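Serpin 2 (PDB 3PZF) inhibits clip-domain serine proteases of the mosquito immune cascade, preventing phenoloxidase activation and so restraining melanization in the hemolymph. Local coordinates at residues 126-129 with 133-136; 139-144 with 170-175; 222-227 with 231-236; 249-252 with 256-259. All blocks are in the same frame, centred on the assembly; numbering follows the deposited sequence.

Contact 1 (126-129 with 133-136)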
# COMPACT_ATOMS: atom_id res chain seq x y z
N GLN A 126 -19.29 -6.43 14.32
CA GLN A 126 -18.75 -5.67 15.46
C GLN A 126 -17.22 -5.61 15.49
O GLN A 126 -16.63 -4.52 15.53
CB GLN A 126 -19.27 -6.25 16.78
N ILE A 127 -16.57 -6.77 15.50
CA ILE A 127 -15.10 -6.81 15.51
C ILE A 127 -14.53 -6.13 14.28
O ILE A 127 -13.54 -5.39 14.36
CB ILE A 127 -14.58 -8.26 15.56
CG1 ILE A 127 -14.99 -8.93 16.87
CG2 ILE A 127 -13.06 -8.28 15.45
CD1 ILE A 127 -14.70 -8.09 18.06
N ALA A 128 -15.13 -6.36 13.13
CA ALA A 128 -14.59 -5.81 11.90
C ALA A 128 -14.57 -4.28 11.96
O ALA A 128 -13.56 -3.67 11.64
CB ALA A 128 -15.39 -6.30 10.70
N ASN A 129 -15.68 -3.69 12.40
CA ASN A 129 -15.82 -2.24 12.53
C ASN A 129 -14.87 -1.66 13.59
O ASN A 129 -14.22 -0.65 13.37
CB ASN A 129 -17.26 -1.84 12.92
CG ASN A 129 -18.33 -2.34 11.95
OD1 ASN A 129 -18.05 -2.71 10.82
ND2 ASN A 129 -19.59 -2.33 12.41
N HIS A 133 -11.63 -1.43 11.31
CA HIS A 133 -12.25 -0.35 10.56
C HIS A 133 -12.70 -0.82 9.18
O HIS A 133 -12.48 -0.16 8.16
CB HIS A 133 -11.28 0.84 10.52
CG HIS A 133 -11.00 1.37 11.89
ND1 HIS A 133 -11.95 2.05 12.62
CD2 HIS A 133 -9.92 1.25 12.69
CE1 HIS A 133 -11.44 2.37 13.80
NE2 HIS A 133 -10.21 1.90 13.87
N ALA A 134 -13.32 -1.99 9.20
CA ALA A 134 -13.89 -2.66 8.02
C ALA A 134 -15.39 -2.90 8.21
O ALA A 134 -15.88 -2.99 9.35
CB ALA A 134 -13.18 -3.98 7.81
N MET A 135 -16.12 -3.03 7.11
CA MET A 135 -17.56 -3.26 7.19
C MET A 135 -17.98 -4.38 6.24
O MET A 135 -17.16 -4.85 5.44
CB MET A 135 -18.31 -1.97 6.86
CG MET A 135 -18.11 -0.89 7.91
SD MET A 135 -19.17 0.56 7.70
CE MET A 135 -17.96 1.78 7.17
N LEU A 136 -19.23 -4.81 6.38
CA LEU A 136 -19.83 -5.79 5.49
C LEU A 136 -21.17 -5.27 5.02
O LEU A 136 -21.96 -4.75 5.81
CB LEU A 136 -20.03 -7.13 6.22
CG LEU A 136 -18.73 -7.69 6.81
CD1 LEU A 136 -18.57 -7.31 8.30
CD2 LEU A 136 -18.67 -9.20 6.65

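Contact 2 (139-144 with 170-175)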
# COMPACT_ATOMS: atom_id res chain seq x y z
N VAL A 139 -25.25 -7.53 -1.02
CA VAL A 139 -25.54 -7.21 -2.40
C VAL A 139 -26.13 -8.45 -3.04
O VAL A 139 -26.16 -9.51 -2.43
CB VAL A 139 -24.27 -6.83 -3.17
CG1 VAL A 139 -23.62 -5.59 -2.55
CG2 VAL A 139 -23.29 -8.00 -3.19
N SER A 140 -26.59 -8.31 -4.28
CA SER A 140 -27.13 -9.44 -5.01
C SER A 140 -26.29 -9.68 -6.26
O SER A 140 -26.39 -8.93 -7.24
CB SER A 140 -28.57 -9.18 -5.42
OG SER A 140 -29.06 -10.27 -6.17
N TYR A 141 -25.48 -10.73 -6.24
CA TYR A 141 -24.59 -11.00 -7.38
C TYR A 141 -25.38 -11.50 -8.61
O TYR A 141 -24.85 -11.54 -9.72
CB TYR A 141 -23.49 -11.98 -6.98
CG TYR A 141 -22.43 -11.35 -6.09
CD1 TYR A 141 -21.40 -10.59 -6.65
CD2 TYR A 141 -22.46 -11.49 -4.70
CE1 TYR A 141 -20.43 -10.00 -5.86
CE2 TYR A 141 -21.48 -10.88 -3.89
CZ TYR A 141 -20.47 -10.13 -4.49
OH TYR A 141 -19.46 -9.51 -3.75
N SER A 142 -26.65 -11.85 -8.40
CA SER A 142 -27.52 -12.24 -9.50
C SER A 142 -27.77 -11.03 -10.41
O SER A 142 -28.34 -11.16 -11.49
CB SER A 142 -28.83 -12.84 -8.97
OG SER A 142 -29.68 -11.84 -8.41
N ASN A 143 -27.34 -9.86 -9.96
CA ASN A 143 -27.43 -8.64 -10.72
C ASN A 143 -26.06 -7.99 -10.66
O ASN A 143 -25.85 -7.05 -9.89
CB ASN A 143 -28.47 -7.71 -10.11
CG ASN A 143 -28.73 -6.46 -10.96
OD1 ASN A 143 -27.95 -6.14 -11.88
ND2 ASN A 143 -29.81 -5.75 -10.65
N PRO A 144 -25.10 -8.50 -11.45
CA PRO A 144 -23.72 -8.01 -11.43
C PRO A 144 -23.65 -6.53 -11.74
O PRO A 144 -22.80 -5.82 -11.24
CB PRO A 144 -23.03 -8.82 -12.54
CG PRO A 144 -23.96 -9.96 -12.85
CD PRO A 144 -25.33 -9.48 -12.53
N ASP A 170 -18.08 -8.29 -15.17
CA ASP A 170 -17.36 -9.51 -15.54
C ASP A 170 -16.44 -10.02 -14.42
O ASP A 170 -16.24 -11.23 -14.29
CB ASP A 170 -16.55 -9.28 -16.83
CG ASP A 170 -17.40 -9.40 -18.08
OD1 ASP A 170 -18.30 -10.27 -18.11
OD2 ASP A 170 -17.17 -8.64 -19.05
N SER A 171 -15.88 -9.11 -13.63
CA SER A 171 -14.99 -9.49 -12.54
C SER A 171 -15.75 -9.98 -11.30
O SER A 171 -15.13 -10.40 -10.32
CB SER A 171 -14.06 -8.34 -12.17
OG SER A 171 -14.77 -7.13 -11.97
N LEU A 172 -17.08 -9.95 -11.35
CA LEU A 172 -17.94 -10.44 -10.27
C LEU A 172 -18.57 -11.78 -10.65
O LEU A 172 -19.31 -12.37 -9.86
CB LEU A 172 -19.05 -9.43 -9.95
CG LEU A 172 -18.55 -8.04 -9.50
CD1 LEU A 172 -19.71 -7.11 -9.16
CD2 LEU A 172 -17.62 -8.18 -8.32
N GLU A 173 -18.28 -12.25 -11.86
CA GLU A 173 -18.85 -13.51 -12.33
C GLU A 173 -18.52 -14.65 -11.38
O GLU A 173 -17.34 -14.94 -11.12
CB GLU A 173 -18.35 -13.83 -13.75
CG GLU A 173 -19.14 -14.94 -14.44
N GLY A 174 -19.56 -15.28 -10.84
CA GLY A 174 -19.40 -16.44 -9.98
C GLY A 174 -19.12 -16.10 -8.52
O GLY A 174 -18.90 -16.99 -7.69
N ALA A 175 -19.14 -14.82 -8.18
CA ALA A 175 -18.77 -14.38 -6.84
C ALA A 175 -19.90 -14.56 -5.84
O ALA A 175 -21.09 -14.49 -6.19
CB ALA A 175 -18.33 -12.92 -6.86

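Contact 3 (222-227 with 231-236)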
# COMPACT_ATOMS: atom_id res chain seq x y z
N PHE A 222 17.99 16.66 3.88
CA PHE A 222 17.17 15.46 3.95
C PHE A 222 17.99 14.25 4.40
O PHE A 222 19.16 14.15 4.09
CB PHE A 222 16.59 15.10 2.57
CG PHE A 222 15.82 16.23 1.91
CD1 PHE A 222 14.51 16.52 2.31
CD2 PHE A 222 16.39 16.97 0.89
CE1 PHE A 222 13.79 17.55 1.71
CE2 PHE A 222 15.69 18.01 0.29
CZ PHE A 222 14.39 18.29 0.69
N TYR A 223 17.35 13.32 5.09
CA TYR A 223 17.98 12.03 5.32
C TYR A 223 18.24 11.35 3.99
O TYR A 223 17.34 11.26 3.12
CB TYR A 223 17.13 11.15 6.23
CG TYR A 223 17.20 11.56 7.68
CD1 TYR A 223 18.08 10.93 8.55
CD2 TYR A 223 16.39 12.57 8.18
CE1 TYR A 223 18.15 11.30 9.88
CE2 TYR A 223 16.45 12.95 9.51
CZ TYR A 223 17.35 12.32 10.35
OH TYR A 223 17.41 12.66 11.67
N TYR A 224 19.46 10.85 3.84
CA TYR A 224 19.96 10.40 2.56
C TYR A 224 21.11 9.42 2.79
O TYR A 224 21.86 9.53 3.77
CB TYR A 224 20.46 11.61 1.77
CG TYR A 224 21.31 11.22 0.60
CD1 TYR A 224 20.74 10.85 -0.61
CD2 TYR A 224 22.70 11.20 0.72
CE1 TYR A 224 21.53 10.47 -1.67
CE2 TYR A 224 23.49 10.82 -0.33
CZ TYR A 224 22.91 10.47 -1.53
OH TYR A 224 23.71 10.07 -2.56
N ASP A 225 21.25 8.46 1.89
CA ASP A 225 22.51 7.70 1.83
C ASP A 225 22.64 7.08 0.45
O ASP A 225 21.63 6.82 -0.20
CB ASP A 225 22.56 6.59 2.92
CG ASP A 225 23.96 5.96 3.04
OD1 ASP A 225 24.96 6.69 2.95
OD2 ASP A 225 24.05 4.72 3.15
N ASN A 226 23.87 6.87 -0.00
CA ASN A 226 24.09 6.04 -1.17
C ASN A 226 24.46 4.68 -0.65
O ASN A 226 25.56 4.47 -0.11
CB ASN A 226 25.19 6.61 -2.06
CG ASN A 226 25.30 5.90 -3.41
OD1 ASN A 226 26.26 6.15 -4.15
ND2 ASN A 226 24.35 5.05 -3.74
N SER A 227 23.51 3.76 -0.72
CA SER A 227 23.69 2.46 -0.09
C SER A 227 24.58 1.54 -0.91
O SER A 227 24.22 1.14 -2.01
CB SER A 227 22.35 1.77 0.13
OG SER A 227 22.55 0.43 0.55
N GLY A 231 23.02 -1.07 -3.60
CA GLY A 231 23.34 -0.53 -4.91
C GLY A 231 22.37 0.56 -5.33
O GLY A 231 21.98 0.63 -6.50
N ALA A 232 22.00 1.43 -4.40
CA ALA A 232 20.96 2.42 -4.67
C ALA A 232 21.06 3.59 -3.72
O ALA A 232 21.48 3.43 -2.56
CB ALA A 232 19.56 1.76 -4.49
N GLN A 233 20.63 4.76 -4.18
CA GLN A 233 20.50 5.91 -3.30
C GLN A 233 19.17 5.84 -2.61
O GLN A 233 18.17 5.39 -3.20
CB GLN A 233 20.60 7.21 -4.09
CG GLN A 233 22.05 7.54 -4.56
CD GLN A 233 22.02 8.65 -5.59
OE1 GLN A 233 21.47 8.47 -6.68
NE2 GLN A 233 22.59 9.81 -5.24
N ILE A 234 19.14 6.24 -1.35
CA ILE A 234 17.87 6.31 -0.66
C ILE A 234 17.64 7.71 -0.12
O ILE A 234 18.56 8.31 0.43
CB ILE A 234 17.83 5.27 0.49
CG1 ILE A 234 18.16 3.88 -0.08
CG2 ILE A 234 16.47 5.28 1.12
CD1 ILE A 234 18.18 2.76 0.96
N LEU A 235 16.42 8.21 -0.26
CA LEU A 235 16.08 9.58 0.15
C LEU A 235 14.76 9.60 0.91
O LEU A 235 13.83 8.88 0.56
CB LEU A 235 15.93 10.46 -1.12
CG LEU A 235 15.36 11.87 -0.91
CD1 LEU A 235 16.43 12.84 -0.33
CD2 LEU A 235 14.85 12.46 -2.23
N ARG A 236 14.67 10.46 1.92
CA ARG A 236 13.44 10.63 2.69
C ARG A 236 12.90 12.04 2.52
O ARG A 236 13.61 13.00 2.84
CB ARG A 236 13.75 10.39 4.20
CG ARG A 236 12.58 10.75 5.14
CD ARG A 236 13.08 10.61 6.62
NE ARG A 236 12.09 11.00 7.62
CZ ARG A 236 11.95 12.22 8.11
NH1 ARG A 236 12.75 13.20 7.69
NH2 ARG A 236 11.04 12.46 9.05
O HOH W 1 14.40 13.73 5.18

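Contact 4 (249-252 with 256-259)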
# COMPACT_ATOMS: atom_id res chain seq x y z
N ILE A 249 13.91 4.83 -3.32
CA ILE A 249 15.12 4.02 -3.52
C ILE A 249 15.44 4.02 -5.01
O ILE A 249 14.68 3.44 -5.79
CB ILE A 249 14.94 2.59 -3.02
CG1 ILE A 249 14.63 2.59 -1.51
CG2 ILE A 249 16.18 1.74 -3.34
CD1 ILE A 249 14.21 1.19 -0.94
N LEU A 250 16.55 4.68 -5.36
CA LEU A 250 16.92 4.92 -6.76
C LEU A 250 18.16 4.09 -7.05
O LEU A 250 19.25 4.41 -6.56
CB LEU A 250 17.21 6.40 -6.97
CG LEU A 250 17.76 6.82 -8.36
CD1 LEU A 250 16.72 6.63 -9.46
CD2 LEU A 250 18.23 8.26 -8.31
N PRO A 251 18.01 3.02 -7.84
CA PRO A 251 19.14 2.14 -8.15
C PRO A 251 20.28 2.96 -8.79
O PRO A 251 19.99 3.84 -9.58
CB PRO A 251 18.56 1.16 -9.19
CG PRO A 251 17.07 1.10 -8.86
CD PRO A 251 16.73 2.52 -8.42
N ASN A 252 21.52 2.73 -8.39
CA ASN A 252 22.63 3.34 -9.07
C ASN A 252 22.54 2.97 -10.55
O ASN A 252 21.88 2.00 -10.92
CB ASN A 252 23.96 2.84 -8.48
CG ASN A 252 24.11 3.16 -7.00
OD1 ASN A 252 23.55 4.14 -6.46
ND2 ASN A 252 24.91 2.34 -6.33
N THR A 256 19.48 -2.27 -11.91
CA THR A 256 18.08 -2.09 -12.26
C THR A 256 17.25 -2.16 -11.00
O THR A 256 17.73 -2.58 -9.95
CB THR A 256 17.56 -3.21 -13.18
OG1 THR A 256 17.69 -4.46 -12.50
CG2 THR A 256 18.35 -3.26 -14.49
N VAL A 257 15.98 -1.76 -11.11
CA VAL A 257 15.05 -1.92 -9.99
C VAL A 257 14.95 -3.38 -9.57
O VAL A 257 14.91 -3.69 -8.38
CB VAL A 257 13.65 -1.39 -10.39
CG1 VAL A 257 12.54 -1.98 -9.48
CG2 VAL A 257 13.64 0.13 -10.35
N ASN A 258 14.93 -4.29 -10.54
CA ASN A 258 14.84 -5.71 -10.21
C ASN A 258 16.05 -6.18 -9.39
O ASN A 258 15.90 -6.92 -8.41
CB ASN A 258 14.65 -6.55 -11.49
CG ASN A 258 13.17 -6.73 -11.88
OD1 ASN A 258 12.83 -6.80 -13.06
ND2 ASN A 258 12.29 -6.82 -10.87
N GLN A 259 17.25 -5.74 -9.76
CA GLN A 259 18.44 -6.12 -9.00
C GLN A 259 18.39 -5.56 -7.57
O GLN A 259 18.71 -6.26 -6.63
CB GLN A 259 19.73 -5.66 -9.73
CG GLN A 259 19.87 -6.33 -11.12
CD GLN A 259 21.05 -5.81 -11.94
OE1 GLN A 259 21.35 -4.62 -11.94
NE2 GLN A 259 21.72 -6.71 -12.65

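Contact 1 (126-129 with 133-136)
Asn129 sets its CG beside the backbone N, anti to the carbonyl carbon (chi1 -57°), which swings the amide over the start of the strand and brings OD1 to 3.4 Å from Met135 CG; the two side chains cross at about a right angle. OD1 also lies 2.6 Å from Ala134 O. Both atoms are acceptors, so this approach is no hydrogen bond and its closeness is doubtful; the recognised partner of OD1 is Gln125 NE2, one helical turn earlier. The firm link is made by the backbone: Ala134 N gives its hydrogen to Ala128 O at 3.0 Å in a nearly straight bond (170° at the hydrogen). His133, the first residue to leave helical geometry, has positive phi, which ends the helix, and its N makes only a weak bond to Asn129 O. Apolar packing is confined to Ala128 CB, which meets Leu136 CD1 at 4.1 Å and Ala134 CB at 4.3 Å. The turn thus delivers helix 122-132 into strand 134-139, which runs parallel to strand 105-115 in the serpin sheet A and bonds to it through the backbone of Met135 with Thr110 and Phe112. Leu54 of helix 45-58 touches both Ala128 and Ala134, while His133 reaches helix 83-98 through Glu95 and Leu94.

Contact 2 (139-144 with 170-175)
Tyr141 projects from its loop toward Ala175 and can be traced outward along the ring. CB lies 3.6 Å from Ala175 O, and CG, placed beside the backbone N by chi1 of -74°, comes closer still, at 3.4 Å from that oxygen, which sits over one face of the ring. Further out the methyl takes over from the carbonyl: CD1 has Ala175 CB at 3.9 Å and CE1 has it at 3.7 Å. The methyl stands 4.1 Å from the ring centroid and 27° off the normal, the geometry of a CH-pi contact. At CE1 a second neighbour arrives near the ring plane, Leu172 CD2 at 4.2 Å, its side chain crossing the tyrosine at about a right angle. The two loops flank helix 144-158, the serpin helix F that lies across sheet A: residues 139-144 lead into it from strand 134-139, with Asn143 as N-cap, and 170-175 lead from it to strand 177-188. A type I turn from Ser140 to Asn143 presents the tyrosine, while a type II turn from Leu172 to Ala175, with Gly174 at positive phi, brings both aliphatic partners to the same ring. Leu172 CD1 also reaches Pro144 O, at 3.9 Å. At the tip, Tyr141 OH leaves the loops and hydrogen-bonds to Phe113 O and Thr178 OG1 on the neighbouring strands.

Contact 3 (222-227 with 231-236)
Ile234 N donates to Asp225 O at 2.8 Å and Asp225 N to Ile234 O at 3.1 Å, between strands whose axes approach to 4.6 Å at 165°, close to antiparallel. On the face carrying Tyr224, Asn226, Gln233 and Leu235, Gln233 NE2 donates to Tyr224 OH over 2.9 Å with 175° at the hydrogen. The hydroxyl lies in the amide plane of Gln233, and the nitrogen lies at the edge of the tyrosine ring; the ring and amide planes are nearly perpendicular. The same NE2 also bonds to Ile367 O, which helps fix the amide. Asn226 ND2 packs on Gln233 CG and is bonded to Asn252 OD1 and, weakly, to Ala232 O. This is the beta hairpin that opens serpin sheet B. At its turn Gly231 and Ala232 both face Ser227 O, forming a G1 beta bulge; Ala232 N bonds that oxygen at 3.3 Å and Gly231 N only weakly. Toward the other end, Arg236 places CG anti to the backbone N (chi1 171°) and runs extended from CG to NE alongside Tyr223, NH1 3.7 Å from ring atom CD2, before NH2 reaches a salt bridge with Glu381. One water bridges Tyr223 N, Arg236 NH1 and Arg236 O, the last at 2.6 Å. Phe222 CB meets Leu235 CD1 at 3.7 Å.

Contact 4 (249-252 with 256-259)
The peptide group joining Thr256 to Val257 carries the pyrrolidine ring of Pro251 over one of its faces. CB and CG of the proline both stand above the peptide plane: CB is 3.9 Å from Thr256 O, and CG is 3.8 Å from Val257 N. The proline thus meets the helix start through the CB-CG side of its ring, in van der Waals contact with the peptide. The motif here is a capping box at the N terminus of helix 257-263, placed against the end of strand 244-251 of serpin sheet B. Besides the peptide, Pro251 CG touches Val257 CG2 at 3.9 Å. That methyl is available because the valine turns CG1 anti to its backbone N (chi1 160°), leaving CG2 beside the N and next to the proline. The contact is small, burying 111 Å² in all, but both Pro251 and Val257 are buried in the chain as a whole. Val260, one turn into the helix, also touches the proline ring, and Val257 packs further on Pro373 and, on the neighbouring strand 374-380, Ile375; Pro251 O is held by Arg372 NE. The box itself fixes the first turn reciprocally. Gln259 curls its side chain back so that OE1 accepts from Thr256 N at 3.0 Å, and in return Gln259 N donates to Thr256 OG1 over 3.1 Å, with 162° at the hydrogen.

Read from the N terminus, the four contacts follow in series, none nested or crossed. Contact 1 closes a three-residue gap where a helix passes into a strand of sheet A. Contact 2 opens after a gap of two residues and closes a much longer loop of 25 residues, bringing together the chain on entering and leaving helix 144-158; the two centres are 22 Å apart. Contacts 3 and 4, again short-range, lie on the other side of the chain's centre, at sheet B, contact 3 closing a hairpin turn and contact 4 the step from a strand to helix 257-263. Their centres are 12 Å apart, and they touch directly, Gln233 N lying 2.8 Å from Leu250 O, because strands 232-238 and 244-251 are neighbours.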